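Local coordinates for Endonuclease/exonuclease/phosphatase domain-containing protein (Enterococcus faecalis, PDB 3L1W), which probably acts as a nuclease or phosphoesterase of the endonuclease/exonuclease/phosphatase family, perhaps a 3'-5' RNA exonuclease, though its true substrate is unknown, at residues Gln29-His34 with Ala54-Thr59; Cys39-Val44 with Ala75-Glu80; Ala4-Arg9 with Phe238-Phe243; Ala228-Ser233 with His242-Ala247. All coordinates share one frame; numbering follows the deposited sequence.

Contact 1: Gln29-His34 with Ala54-Thr59; sequences QLINFH and AYTTFT
The turn that ends helix 46-55 docks on the last residues of helix 20-34, and N32 is the side chain that clasps it. Its amide works at both ends. ND2 donates to the carbonyl of Y55, with 3.0 Å between N32 ND2 and Y55 O, while N32 OD1 accepts from T57 N at 2.9 Å. Both bonds are bent, to 141° and 144° at the hydrogen. Asparagine suits the place because one short amide supplies a donor for Y55 O and an acceptor for T57 N, on either side of T56, where the chain leaves helical geometry. T56 shapes the turn itself: its OG1 takes the N-H of F58 at 3.2 Å from F58 N, an ST turn, and is also bonded to L52 O. A water adds a third, indirect link, accepting from T57 OG1 (2.7 Å) and donating to N32 O (2.8 Å). One residue earlier in the helix, I31 CG2, the branch anti to the backbone N, meets the F58 ring obliquely, 3.5 Å from F58 CE1. Both I31 and F58 also rest on L77 of strand 73-78, T59 pairs with Y78 of that strand, and F33 stacks on Y193 of the second subunit.

Contact 2: Cys39-Val44 with Ala75-Glu80; sequences CCIQEV and AILYNE
The flat groups that meet between C39-V44 and A75-E80 are peptide groups joined edge to edge by N-H...O bonds; the two faces of the resulting sheet carry different side chains. One face holds C39, I41, A75 and L77, the other C40 and I76. Further along, the Y78 ring has I76 O at its edge and meets F117 edge-to-face. Two antiparallel hydrogen-bonded pairs do the joining. In the first, C39 N to L77 O and L77 N to C39 O both measure 2.8 Å. In the second, I41 N lies 2.8 Å from A75 O, and the return bond from A75 N to I41 O is longer, 3.1 Å. Between them C40 and I76 form a non-hydrogen-bonded pair, where I76 CA approaches C39 O at 3.5 Å. On the first face, I41 CB sits 4.0 Å from A75 CB, the small alanine giving the branched isoleucine room. The I41 and L77 side chains cross obliquely, I41 CG1 3.9 Å from L77 CD1; CG1 stands anti to the carbonyl carbon of I41 (chi1 -65°). On the second face C40 SG meets I76 CG1 at 4.2 Å and packs toward V128 and N130 of strand 126-132 in the other sheet, so that compact groups fill a buried layer. Beyond I41 the pairing is distorted: E43, with a positive phi (70°), and V44 both face G73 in a G1 beta bulge. There E43 OE2 bonds to N7 ND2 and OE1 to V10 N. The strand pair belongs to one sheet of the two-sheet alpha/beta sandwich of DNase I-like proteins.

Contact 3: Ala4-Arg9 with Phe238-Phe243; sequences ATYNVR and FPSDHF
Y6 and N7, the last residues of strand 2-7, bury the most surface here, followed by H242 and S240 of the loop ahead of strand 245-251. N7 points at the loop, while the ring end of Y6 reaches it. The N7 side chain lies flat over one face of the H242 imidazole: the amide and ring planes are 11° apart, and N7 CB sits 3.5 Å from the ring centroid, almost on its normal, a CH-pi contact. N7 CG runs anti to the backbone N (chi1 179°), which brings the amide over the ring. N7 ND2 lies 3.3 Å from H242 NE2, at an angle too poor for a hydrogen bond; its partners are D166 and E43, while H242 ND1 bonds to D215. S240, D241 and H242 form the Ser-Asp-His sequence characteristic of the family, consistent with a place in the active site. S240 OG donates to N7 O at 2.6 Å, on a lone pair. N7 OD1 closes an Asx turn by accepting from R9 N at 3.0 Å. The edge of the Y6 ring receives H242 O, 3.4 Å from Y6 CE1. One water joins Y6 OH, S240 N and H242 O. R9, paired with D15, also makes a long salt bridge of charges only, 4.0 Å from R9 NH1 to D241 OD2, with the oxygen well out of the guanidinium plane.

Contact 4: Ala228-Ser233 with His242-Ala247; sequences ASLTDS and HFPLEA. With FMT (formic acid), chain L; FMT (formic acid), chain T.
A228 and E246 form an antiparallel hydrogen-bonded pair between strands 222-229 and 245-251, neighbours in one sheet of the DNase I-like sandwich, joined by the loop that carries the Ser-Asp-His residues. A228 N gives its hydrogen to E246 O at 3.0 Å, and E246 N returns one to A228 O at 2.8 Å. S229 and L245 follow as a non-hydrogen-bonded pair, and beyond them L230 N donates to P244 O at 2.9 Å. Proline has no N-H with which to answer; L230 O lies against F243 CB (3.3 Å) and P244 CD. The side-chain polar groups look elsewhere: S229 OG bonds to P195 O, and D232 OD2 to H34 and to Y193 OH of the second subunit. Each carboxylate oxygen of the buried E246 has a donor, K2 NZ for OE2 in a salt bridge and W36 NE1 for OE1, while its CG packs on the A228 methyl. Two formic acid molecules, probably from the crystallisation liquor, accept from T231 OG1 (2.5 Å to O2 of formic acid T) and S233 N (3.2 Å to O2 of formic acid L); formic acid is also bonded to the same atoms of the second subunit. The methyl T231 CG2 stands over one face of the F243 ring, 4.0 Å from its centroid.

In the fold
Contacts 2, 3 and 4 are buried and all reach one seven-stranded sheet, in which strands 73-78, 38-44, 2-7, 245-251 and 222-229 follow one another; contact 1 is partly buried and joins two helices beside the sheet, its second segment running into edge strand 59-64. Backbone bonds dominate contact 2 and the strand part of contact 4, whereas contact 3, at the strand's end, relies on side chains, waters and charge. Contacts 3 and 4 share H242 and F243, and T5 N bonds to L245 O between them. Contact 1 meets contact 2 where F58 packs on Y78, and contact 4 where L30 packs on P244. The second subunit touches contacts 1 and 4 and, through F238, the loop of contact 3, but not contact 2.

Contact 1: Gln29-His34 with Ala54-Thr59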
loop_
_atom_site.group_PDB
_atom_site.type_symbol
_atom_site.label_atom_id
_atom_site.label_comp_id
_atom_site.label_asym_id
_atom_site.label_seq_id
_atom_site.Cartn_x
_atom_site.Cartn_y
_atom_site.Cartn_z
ATOM N N GLN A 29 -4.152 -10.439 6.178
ATOM C CA GLN A 29 -3.289 -10.296 5.008
ATOM C C GLN A 29 -2.924 -8.837 4.778
ATOM O O GLN A 29 -1.817 -8.528 4.337
ATOM C CB GLN A 29 -3.963 -10.893 3.769
ATOM C CG GLN A 29 -3.936 -12.412 3.782
ATOM C CD GLN A 29 -4.882 -13.006 2.776
ATOM O OE1 GLN A 29 -5.419 -12.298 1.926
ATOM N NE2 GLN A 29 -5.108 -14.315 2.870
ATOM N N LEU A 30 -3.852 -7.934 5.076
ATOM C CA LEU A 30 -3.564 -6.513 4.945
ATOM C C LEU A 30 -2.434 -6.139 5.893
ATOM O O LEU A 30 -1.467 -5.487 5.497
ATOM C CB LEU A 30 -4.824 -5.687 5.231
ATOM C CG LEU A 30 -4.754 -4.161 5.069
ATOM C CD1 LEU A 30 -6.163 -3.600 4.922
ATOM C CD2 LEU A 30 -4.034 -3.470 6.236
ATOM N N ILE A 31 -2.569 -6.555 7.151
ATOM C CA ILE A 31 -1.542 -6.307 8.155
ATOM C C ILE A 31 -0.195 -6.889 7.716
ATOM O O ILE A 31 0.835 -6.212 7.781
ATOM C CB ILE A 31 -1.990 -6.861 9.532
ATOM C CG1 ILE A 31 -3.199 -6.059 10.030
ATOM C CG2 ILE A 31 -0.832 -6.829 10.531
ATOM C CD1 ILE A 31 -3.970 -6.714 11.183
ATOM N N ASN A 32 -0.192 -8.129 7.239
ATOM C CA ASN A 32 1.081 -8.736 6.833
ATOM C C ASN A 32 1.741 -8.008 5.675
ATOM O O ASN A 32 2.968 -7.870 5.639
ATOM C CB ASN A 32 0.895 -10.198 6.454
ATOM C CG ASN A 32 0.657 -11.078 7.659
ATOM O OD1 ASN A 32 0.917 -10.684 8.798
ATOM N ND2 ASN A 32 0.170 -12.285 7.412
ATOM N N PHE A 33 0.916 -7.555 4.734
ATOM C CA PHE A 33 1.412 -6.881 3.537
ATOM C C PHE A 33 2.009 -5.511 3.843
ATOM O O PHE A 33 3.083 -5.175 3.351
ATOM C CB PHE A 33 0.319 -6.755 2.476
ATOM C CG PHE A 33 0.745 -5.959 1.273
ATOM C CD1 PHE A 33 1.603 -6.504 0.335
ATOM C CD2 PHE A 33 0.292 -4.663 1.095
ATOM C CE1 PHE A 33 2.005 -5.762 -0.782
ATOM C CE2 PHE A 33 0.687 -3.909 -0.020
ATOM C CZ PHE A 33 1.542 -4.459 -0.946
ATOM N N HIS A 34 1.316 -4.721 4.648
ATOM C CA HIS A 34 1.842 -3.405 4.991
ATOM C C HIS A 34 3.047 -3.462 5.934
ATOM O O HIS A 34 3.949 -2.612 5.841
ATOM C CB HIS A 34 0.718 -2.471 5.441
ATOM C CG HIS A 34 -0.232 -2.156 4.328
ATOM N ND1 HIS A 34 0.027 -1.176 3.392
ATOM C CD2 HIS A 34 -1.396 -2.740 3.949
ATOM C CE1 HIS A 34 -0.953 -1.148 2.505
ATOM N NE2 HIS A 34 -1.823 -2.093 2.814
ATOM N N ALA A 54 -2.322 -16.005 15.067
ATOM C CA ALA A 54 -2.157 -17.168 14.201
ATOM C C ALA A 54 -1.856 -16.784 12.754
ATOM O O ALA A 54 -1.053 -17.439 12.082
ATOM C CB ALA A 54 -3.398 -18.041 14.261
ATOM N N TYR A 55 -2.493 -15.712 12.288
ATOM C CA TYR A 55 -2.482 -15.388 10.859
ATOM C C TYR A 55 -1.713 -14.133 10.463
ATOM O O TYR A 55 -1.623 -13.820 9.282
ATOM C CB TYR A 55 -3.920 -15.323 10.321
ATOM C CG TYR A 55 -4.615 -16.656 10.396
ATOM C CD1 TYR A 55 -4.316 -17.662 9.497
ATOM C CD2 TYR A 55 -5.569 -16.909 11.373
ATOM C CE1 TYR A 55 -4.945 -18.889 9.563
ATOM C CE2 TYR A 55 -6.209 -18.137 11.448
ATOM C CZ TYR A 55 -5.886 -19.122 10.538
ATOM O OH TYR A 55 -6.501 -20.350 10.604
ATOM N N THR A 56 -1.167 -13.407 11.431
ATOM C CA THR A 56 -0.213 -12.357 11.094
ATOM C C THR A 56 1.176 -12.768 11.552
ATOM O O THR A 56 1.351 -13.723 12.327
ATOM C CB THR A 56 -0.548 -10.957 11.703
ATOM O OG1 THR A 56 -0.129 -10.919 13.074
ATOM C CG2 THR A 56 -2.043 -10.635 11.598
ATOM N N THR A 57 2.161 -12.021 11.074
ATOM C CA THR A 57 3.558 -12.286 11.379
ATOM C C THR A 57 4.003 -11.581 12.663
ATOM O O THR A 57 5.155 -11.707 13.068
ATOM C CB THR A 57 4.437 -11.788 10.229
ATOM O OG1 THR A 57 4.175 -10.396 10.012
ATOM C CG2 THR A 57 4.092 -12.550 8.944
ATOM N N PHE A 58 3.084 -10.874 13.315
ATOM C CA PHE A 58 3.443 -9.992 14.434
ATOM C C PHE A 58 3.381 -10.613 15.828
ATOM O O PHE A 58 2.595 -11.518 16.090
ATOM C CB PHE A 58 2.526 -8.765 14.446
ATOM C CG PHE A 58 2.802 -7.795 13.349
ATOM C CD1 PHE A 58 2.322 -8.020 12.076
ATOM C CD2 PHE A 58 3.539 -6.648 13.592
ATOM C CE1 PHE A 58 2.581 -7.114 11.045
ATOM C CE2 PHE A 58 3.802 -5.736 12.576
ATOM C CZ PHE A 58 3.327 -5.973 11.293
ATOM N N THR A 59 4.215 -10.097 16.729
ATOM C CA THR A 59 4.041 -10.353 18.154
ATOM C C THR A 59 2.842 -9.527 18.597
ATOM O O THR A 59 2.641 -8.417 18.107
ATOM C CB THR A 59 5.308 -9.954 18.929
ATOM O OG1 THR A 59 6.401 -10.754 18.465
ATOM C CG2 THR A 59 5.133 -10.203 20.429
HETATM O O HOH W 1 4.516 -9.176 7.576
#

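Contact 2: Cys39-Val44 with Ala75-Glu80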
loop_
_atom_site.group_PDB
_atom_site.type_symbol
_atom_site.label_atom_id
_atom_site.label_comp_id
_atom_site.label_asym_id
_atom_site.label_seq_id
_atom_site.Cartn_x
_atom_site.Cartn_y
_atom_site.Cartn_z
ATOM N N CYS A 39 1.519 -1.835 15.087
ATOM C CA CYS A 39 0.160 -1.429 14.750
ATOM C C CYS A 39 -0.700 -1.512 15.996
ATOM O O CYS A 39 -0.765 -2.561 16.639
ATOM C CB CYS A 39 -0.421 -2.353 13.663
ATOM S SG CYS A 39 -2.033 -1.798 12.985
ATOM N N CYS A 40 -1.372 -0.415 16.339
ATOM C CA CYS A 40 -2.392 -0.469 17.382
ATOM C C CYS A 40 -3.681 -0.996 16.769
ATOM O O CYS A 40 -4.081 -0.571 15.686
ATOM C CB CYS A 40 -2.628 0.918 17.985
ATOM S SG CYS A 40 -1.278 1.465 19.067
ATOM N N ILE A 41 -4.321 -1.931 17.465
ATOM C CA ILE A 41 -5.539 -2.564 16.993
ATOM C C ILE A 41 -6.652 -2.291 17.986
ATOM O O ILE A 41 -6.446 -2.430 19.193
ATOM C CB ILE A 41 -5.352 -4.095 16.918
ATOM C CG1 ILE A 41 -4.304 -4.464 15.862
ATOM C CG2 ILE A 41 -6.682 -4.803 16.586
ATOM C CD1 ILE A 41 -4.741 -4.129 14.432
ATOM N N GLN A 42 -7.829 -1.904 17.494
ATOM C CA GLN A 42 -9.011 -1.803 18.350
ATOM C C GLN A 42 -10.082 -2.820 17.956
ATOM O O GLN A 42 -10.132 -3.267 16.808
ATOM C CB GLN A 42 -9.623 -0.396 18.322
ATOM C CG GLN A 42 -8.662 0.727 18.692
ATOM C CD GLN A 42 -7.759 1.083 17.525
ATOM O OE1 GLN A 42 -8.207 1.129 16.379
ATOM N NE2 GLN A 42 -6.490 1.343 17.809
ATOM N N GLU A 43 -10.924 -3.160 18.929
ATOM C CA GLU A 43 -12.128 -3.991 18.749
ATOM C C GLU A 43 -11.832 -5.457 18.449
ATOM O O GLU A 43 -12.260 -5.990 17.432
ATOM C CB GLU A 43 -13.066 -3.397 17.692
ATOM C CG GLU A 43 -13.600 -2.019 18.072
ATOM C CD GLU A 43 -14.856 -1.618 17.313
ATOM O OE1 GLU A 43 -15.557 -2.504 16.795
ATOM O OE2 GLU A 43 -15.165 -0.404 17.260
ATOM N N VAL A 44 -11.095 -6.105 19.342
ATOM C CA VAL A 44 -10.811 -7.523 19.181
ATOM C C VAL A 44 -11.250 -8.331 20.401
ATOM O O VAL A 44 -10.724 -8.164 21.505
ATOM C CB VAL A 44 -9.319 -7.780 18.857
ATOM C CG1 VAL A 44 -9.025 -7.343 17.427
ATOM C CG2 VAL A 44 -8.394 -7.052 19.851
ATOM N N ALA A 75 -5.139 -4.433 21.100
ATOM C CA ALA A 75 -3.865 -5.105 20.909
ATOM C C ALA A 75 -2.852 -4.125 20.374
ATOM O O ALA A 75 -3.200 -3.120 19.738
ATOM C CB ALA A 75 -4.013 -6.300 19.939
ATOM N N ILE A 76 -1.587 -4.405 20.650
ATOM C CA ILE A 76 -0.511 -3.747 19.934
ATOM C C ILE A 76 0.300 -4.846 19.281
ATOM O O ILE A 76 0.839 -5.713 19.963
ATOM C CB ILE A 76 0.386 -2.910 20.865
ATOM C CG1 ILE A 76 -0.438 -1.817 21.543
ATOM C CG2 ILE A 76 1.532 -2.277 20.050
ATOM C CD1 ILE A 76 0.327 -1.042 22.608
ATOM N N LEU A 77 0.316 -4.843 17.951
ATOM C CA LEU A 77 1.108 -5.803 17.201
ATOM C C LEU A 77 2.447 -5.150 16.931
ATOM O O LEU A 77 2.509 -3.967 16.593
ATOM C CB LEU A 77 0.426 -6.127 15.865
ATOM C CG LEU A 77 -1.002 -6.661 15.933
ATOM C CD1 LEU A 77 -1.541 -6.948 14.535
ATOM C CD2 LEU A 77 -1.059 -7.915 16.802
ATOM N N TYR A 78 3.526 -5.906 17.074
ATOM C CA TYR A 78 4.842 -5.354 16.763
ATOM C C TYR A 78 5.794 -6.413 16.243
ATOM O O TYR A 78 5.644 -7.607 16.517
ATOM C CB TYR A 78 5.437 -4.604 17.969
ATOM C CG TYR A 78 5.688 -5.460 19.190
ATOM C CD1 TYR A 78 6.964 -5.924 19.486
ATOM C CD2 TYR A 78 4.651 -5.800 20.043
ATOM C CE1 TYR A 78 7.197 -6.700 20.617
ATOM C CE2 TYR A 78 4.880 -6.578 21.177
ATOM C CZ TYR A 78 6.152 -7.022 21.445
ATOM O OH TYR A 78 6.372 -7.794 22.563
ATOM N N ASN A 79 6.774 -5.960 15.472
ATOM C CA ASN A 79 7.793 -6.842 14.909
ATOM C C ASN A 79 9.049 -6.721 15.755
ATOM O O ASN A 79 9.673 -5.659 15.785
ATOM C CB ASN A 79 8.083 -6.408 13.469
ATOM C CG ASN A 79 9.167 -7.236 12.802
ATOM O OD1 ASN A 79 9.955 -7.903 13.462
ATOM N ND2 ASN A 79 9.215 -7.183 11.473
ATOM N N GLU A 80 9.417 -7.797 16.447
ATOM C CA GLU A 80 10.551 -7.759 17.369
ATOM C C GLU A 80 11.906 -7.505 16.713
ATOM O O GLU A 80 12.858 -7.104 17.389
ATOM C CB GLU A 80 10.580 -9.028 18.223
ATOM C CG GLU A 80 9.481 -9.049 19.282
ATOM C CD GLU A 80 9.478 -10.327 20.101
ATOM O OE1 GLU A 80 10.563 -10.766 20.531
ATOM O OE2 GLU A 80 8.387 -10.889 20.318
#

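Contact 3: Ala4-Arg9 with Phe238-Phe243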
loop_
_atom_site.group_PDB
_atom_site.type_symbol
_atom_site.label_atom_id
_atom_site.label_comp_id
_atom_site.label_asym_id
_atom_site.label_seq_id
_atom_site.Cartn_x
_atom_site.Cartn_y
_atom_site.Cartn_z
ATOM N N ALA A 4 1.078 2.178 12.564
ATOM C CA ALA A 4 -0.306 2.268 12.094
ATOM C C ALA A 4 -1.287 2.036 13.229
ATOM O O ALA A 4 -0.930 1.507 14.283
ATOM C CB ALA A 4 -0.552 1.244 10.992
ATOM N N THR A 5 -2.529 2.437 12.997
ATOM C CA THR A 5 -3.620 2.087 13.888
ATOM C C THR A 5 -4.762 1.556 13.020
ATOM O O THR A 5 -4.985 2.031 11.907
ATOM C CB THR A 5 -4.057 3.279 14.773
ATOM O OG1 THR A 5 -5.178 2.899 15.586
ATOM C CG2 THR A 5 -4.441 4.493 13.923
ATOM N N TYR A 6 -5.476 0.554 13.519
ATOM C CA TYR A 6 -6.511 -0.090 12.713
ATOM C C TYR A 6 -7.587 -0.639 13.636
ATOM O O TYR A 6 -7.331 -1.547 14.443
ATOM C CB TYR A 6 -5.870 -1.222 11.903
ATOM C CG TYR A 6 -6.696 -1.828 10.780
ATOM C CD1 TYR A 6 -7.820 -1.183 10.261
ATOM C CD2 TYR A 6 -6.324 -3.049 10.216
ATOM C CE1 TYR A 6 -8.546 -1.743 9.214
ATOM C CE2 TYR A 6 -7.037 -3.609 9.177
ATOM C CZ TYR A 6 -8.147 -2.962 8.679
ATOM O OH TYR A 6 -8.849 -3.555 7.643
ATOM N N ASN A 7 -8.777 -0.059 13.544
ATOM C CA ASN A 7 -9.939 -0.597 14.218
ATOM C C ASN A 7 -10.503 -1.658 13.291
ATOM O O ASN A 7 -10.989 -1.334 12.197
ATOM C CB ASN A 7 -10.960 0.520 14.475
ATOM C CG ASN A 7 -12.216 0.023 15.169
ATOM O OD1 ASN A 7 -12.685 -1.083 14.919
ATOM N ND2 ASN A 7 -12.773 0.848 16.045
ATOM N N VAL A 8 -10.420 -2.923 13.722
ATOM C CA VAL A 8 -10.714 -4.040 12.827
ATOM C C VAL A 8 -12.148 -4.526 12.870
ATOM O O VAL A 8 -12.475 -5.510 12.198
ATOM C CB VAL A 8 -9.742 -5.234 13.041
ATOM C CG1 VAL A 8 -8.299 -4.800 12.771
ATOM C CG2 VAL A 8 -9.906 -5.838 14.443
ATOM N N ARG A 9 -12.990 -3.817 13.635
ATOM C CA ARG A 9 -14.419 -4.135 13.820
ATOM C C ARG A 9 -14.669 -5.393 14.657
ATOM O O ARG A 9 -14.290 -6.511 14.281
ATOM C CB ARG A 9 -15.163 -4.193 12.475
ATOM C CG ARG A 9 -16.612 -4.698 12.561
ATOM C CD ARG A 9 -17.557 -3.730 13.264
ATOM N NE ARG A 9 -18.945 -4.151 13.042
ATOM C CZ ARG A 9 -20.011 -3.543 13.547
ATOM N NH1 ARG A 9 -19.865 -2.474 14.317
ATOM N NH2 ARG A 9 -21.233 -4.009 13.276
ATOM N N PHE A 238 -14.748 -3.693 2.154
ATOM C CA PHE A 238 -13.579 -3.314 2.931
ATOM C C PHE A 238 -13.427 -4.328 4.045
ATOM O O PHE A 238 -14.429 -4.804 4.581
ATOM C CB PHE A 238 -13.738 -1.910 3.505
ATOM C CG PHE A 238 -13.717 -0.823 2.464
ATOM C CD1 PHE A 238 -12.654 -0.709 1.572
ATOM C CD2 PHE A 238 -14.750 0.108 2.399
ATOM C CE1 PHE A 238 -12.636 0.312 0.613
ATOM C CE2 PHE A 238 -14.737 1.127 1.452
ATOM C CZ PHE A 238 -13.681 1.233 0.563
ATOM N N PRO A 239 -12.181 -4.680 4.381
ATOM C CA PRO A 239 -11.942 -5.699 5.411
ATOM C C PRO A 239 -12.447 -5.261 6.792
ATOM O O PRO A 239 -12.780 -6.118 7.588
ATOM C CB PRO A 239 -10.414 -5.851 5.413
ATOM C CG PRO A 239 -9.973 -5.337 4.074
ATOM C CD PRO A 239 -10.927 -4.213 3.764
ATOM N N SER A 240 -12.485 -3.957 7.060
ATOM C CA SER A 240 -13.077 -3.418 8.283
ATOM C C SER A 240 -13.932 -2.221 7.896
ATOM O O SER A 240 -13.851 -1.755 6.746
ATOM C CB SER A 240 -12.000 -2.963 9.276
ATOM O OG SER A 240 -12.619 -2.383 10.429
ATOM N N ASP A 241 -14.747 -1.719 8.830
ATOM C CA ASP A 241 -15.515 -0.504 8.558
ATOM C C ASP A 241 -14.705 0.766 8.815
ATOM O O ASP A 241 -15.202 1.879 8.621
ATOM C CB ASP A 241 -16.884 -0.481 9.281
ATOM C CG ASP A 241 -16.778 -0.651 10.795
ATOM O OD1 ASP A 241 -15.670 -0.856 11.333
ATOM O OD2 ASP A 241 -17.843 -0.589 11.449
ATOM N N HIS A 242 -13.453 0.588 9.248
ATOM C CA HIS A 242 -12.464 1.668 9.234
ATOM C C HIS A 242 -11.376 1.348 8.221
ATOM O O HIS A 242 -11.071 0.178 7.986
ATOM C CB HIS A 242 -11.752 1.774 10.583
ATOM C CG HIS A 242 -12.638 2.138 11.728
ATOM N ND1 HIS A 242 -12.418 3.254 12.511
ATOM C CD2 HIS A 242 -13.703 1.501 12.267
ATOM C CE1 HIS A 242 -13.337 3.309 13.459
ATOM N NE2 HIS A 242 -14.120 2.250 13.341
ATOM N N PHE A 243 -10.752 2.379 7.667
ATOM C CA PHE A 243 -9.471 2.192 6.975
ATOM C C PHE A 243 -8.362 2.200 8.018
ATOM O O PHE A 243 -8.437 2.946 8.994
ATOM C CB PHE A 243 -9.189 3.358 6.021
ATOM C CG PHE A 243 -10.184 3.501 4.911
ATOM C CD1 PHE A 243 -10.623 2.385 4.218
ATOM C CD2 PHE A 243 -10.653 4.757 4.533
ATOM C CE1 PHE A 243 -11.534 2.514 3.169
ATOM C CE2 PHE A 243 -11.556 4.896 3.481
ATOM C CZ PHE A 243 -11.999 3.775 2.802
HETATM O O HOH W 2 -10.348 -1.801 6.128
HETATM O O HOH W 3 -8.654 2.289 11.829
HETATM O O HOH W 4 -15.456 -0.782 13.999
#

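Contact 4: Ala228-Ser233 with His242-Ala247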
loop_
_atom_site.group_PDB
_atom_site.type_symbol
_atom_site.label_atom_id
_atom_site.label_comp_id
_atom_site.label_asym_id
_atom_site.label_seq_id
_atom_site.Cartn_x
_atom_site.Cartn_y
_atom_site.Cartn_z
ATOM N N ALA A 228 -0.911 8.174 5.794
ATOM C CA ALA A 228 -1.837 7.651 4.786
ATOM C C ALA A 228 -3.038 6.965 5.413
ATOM O O ALA A 228 -2.936 6.365 6.485
ATOM C CB ALA A 228 -1.116 6.676 3.844
ATOM N N SER A 229 -4.176 7.052 4.730
ATOM C CA SER A 229 -5.336 6.222 5.045
ATOM C C SER A 229 -5.397 5.160 3.954
ATOM O O SER A 229 -5.413 5.497 2.768
ATOM C CB SER A 229 -6.621 7.048 5.032
ATOM O OG SER A 229 -6.645 7.970 6.113
ATOM N N LEU A 230 -5.439 3.887 4.343
ATOM C CA LEU A 230 -5.268 2.792 3.384
ATOM C C LEU A 230 -6.618 2.232 2.932
ATOM O O LEU A 230 -7.399 1.755 3.744
ATOM C CB LEU A 230 -4.424 1.681 4.025
ATOM C CG LEU A 230 -3.072 2.179 4.556
ATOM C CD1 LEU A 230 -2.309 1.060 5.248
ATOM C CD2 LEU A 230 -2.233 2.775 3.411
ATOM N N THR A 231 -6.893 2.309 1.631
ATOM C CA THR A 231 -8.212 1.942 1.102
ATOM C C THR A 231 -8.268 0.529 0.525
ATOM O O THR A 231 -9.133 0.219 -0.301
ATOM C CB THR A 231 -8.704 2.965 0.034
ATOM O OG1 THR A 231 -7.804 2.976 -1.077
ATOM C CG2 THR A 231 -8.768 4.379 0.639
ATOM N N ASP A 232 -7.346 -0.326 0.963
ATOM C CA ASP A 232 -7.336 -1.731 0.543
ATOM C C ASP A 232 -8.734 -2.329 0.603
ATOM O O ASP A 232 -9.465 -2.146 1.588
ATOM C CB ASP A 232 -6.445 -2.565 1.465
ATOM C CG ASP A 232 -5.020 -2.071 1.524
ATOM O OD1 ASP A 232 -4.803 -0.837 1.523
ATOM O OD2 ASP A 232 -4.110 -2.926 1.600
ATOM N N SER A 233 -9.101 -3.080 -0.430
ATOM C CA SER A 233 -10.412 -3.701 -0.453
ATOM C C SER A 233 -10.261 -5.187 -0.719
ATOM O O SER A 233 -9.187 -5.659 -1.083
ATOM C CB SER A 233 -11.297 -3.070 -1.537
ATOM O OG SER A 233 -10.676 -3.163 -2.814
ATOM N N HIS A 242 -13.453 0.588 9.248
ATOM C CA HIS A 242 -12.464 1.668 9.234
ATOM C C HIS A 242 -11.376 1.348 8.221
ATOM O O HIS A 242 -11.071 0.178 7.986
ATOM C CB HIS A 242 -11.752 1.774 10.583
ATOM C CG HIS A 242 -12.638 2.138 11.728
ATOM N ND1 HIS A 242 -12.418 3.254 12.511
ATOM C CD2 HIS A 242 -13.703 1.501 12.267
ATOM C CE1 HIS A 242 -13.337 3.309 13.459
ATOM N NE2 HIS A 242 -14.120 2.250 13.341
ATOM N N PHE A 243 -10.752 2.379 7.667
ATOM C CA PHE A 243 -9.471 2.192 6.975
ATOM C C PHE A 243 -8.362 2.200 8.018
ATOM O O PHE A 243 -8.437 2.946 8.994
ATOM C CB PHE A 243 -9.189 3.358 6.021
ATOM C CG PHE A 243 -10.184 3.501 4.911
ATOM C CD1 PHE A 243 -10.623 2.385 4.218
ATOM C CD2 PHE A 243 -10.653 4.757 4.533
ATOM C CE1 PHE A 243 -11.534 2.514 3.169
ATOM C CE2 PHE A 243 -11.556 4.896 3.481
ATOM C CZ PHE A 243 -11.999 3.775 2.802
ATOM N N PRO A 244 -7.307 1.393 7.807
ATOM C CA PRO A 244 -6.099 1.617 8.605
ATOM C C PRO A 244 -5.552 3.018 8.350
ATOM O O PRO A 244 -5.694 3.583 7.247
ATOM C CB PRO A 244 -5.100 0.580 8.052
ATOM C CG PRO A 244 -5.945 -0.426 7.309
ATOM C CD PRO A 244 -7.136 0.334 6.804
ATOM N N LEU A 245 -4.898 3.564 9.366
ATOM C CA LEU A 245 -4.247 4.857 9.268
ATOM C C LEU A 245 -2.794 4.598 9.596
ATOM O O LEU A 245 -2.492 4.001 10.631
ATOM C CB LEU A 245 -4.850 5.823 10.300
ATOM C CG LEU A 245 -4.237 7.208 10.477
ATOM C CD1 LEU A 245 -4.248 7.975 9.161
ATOM C CD2 LEU A 245 -5.017 7.977 11.568
ATOM N N GLU A 246 -1.896 5.015 8.716
ATOM C CA GLU A 246 -0.479 4.819 8.972
ATOM C C GLU A 246 0.326 6.116 8.970
ATOM O O GLU A 246 -0.120 7.145 8.451
ATOM C CB GLU A 246 0.111 3.797 7.996
ATOM C CG GLU A 246 0.241 4.287 6.570
ATOM C CD GLU A 246 1.197 3.423 5.748
ATOM O OE1 GLU A 246 1.140 2.177 5.845
ATOM O OE2 GLU A 246 2.018 3.994 5.006
ATOM N N ALA A 247 1.487 6.076 9.612
ATOM C CA ALA A 247 2.415 7.199 9.589
ATOM C C ALA A 247 3.836 6.682 9.451
ATOM O O ALA A 247 4.159 5.580 9.890
ATOM C CB ALA A 247 2.287 8.039 10.861
HETATM C C FMT L . -6.123 -5.419 -1.465
HETATM O O1 FMT L . -6.544 -6.577 -1.554
HETATM O O2 FMT L . -6.665 -4.426 -1.966
HETATM C C FMT T . -5.575 5.736 -2.126
HETATM O O1 FMT T . -5.779 6.950 -2.164
HETATM O O2 FMT T . -6.461 4.878 -2.061
#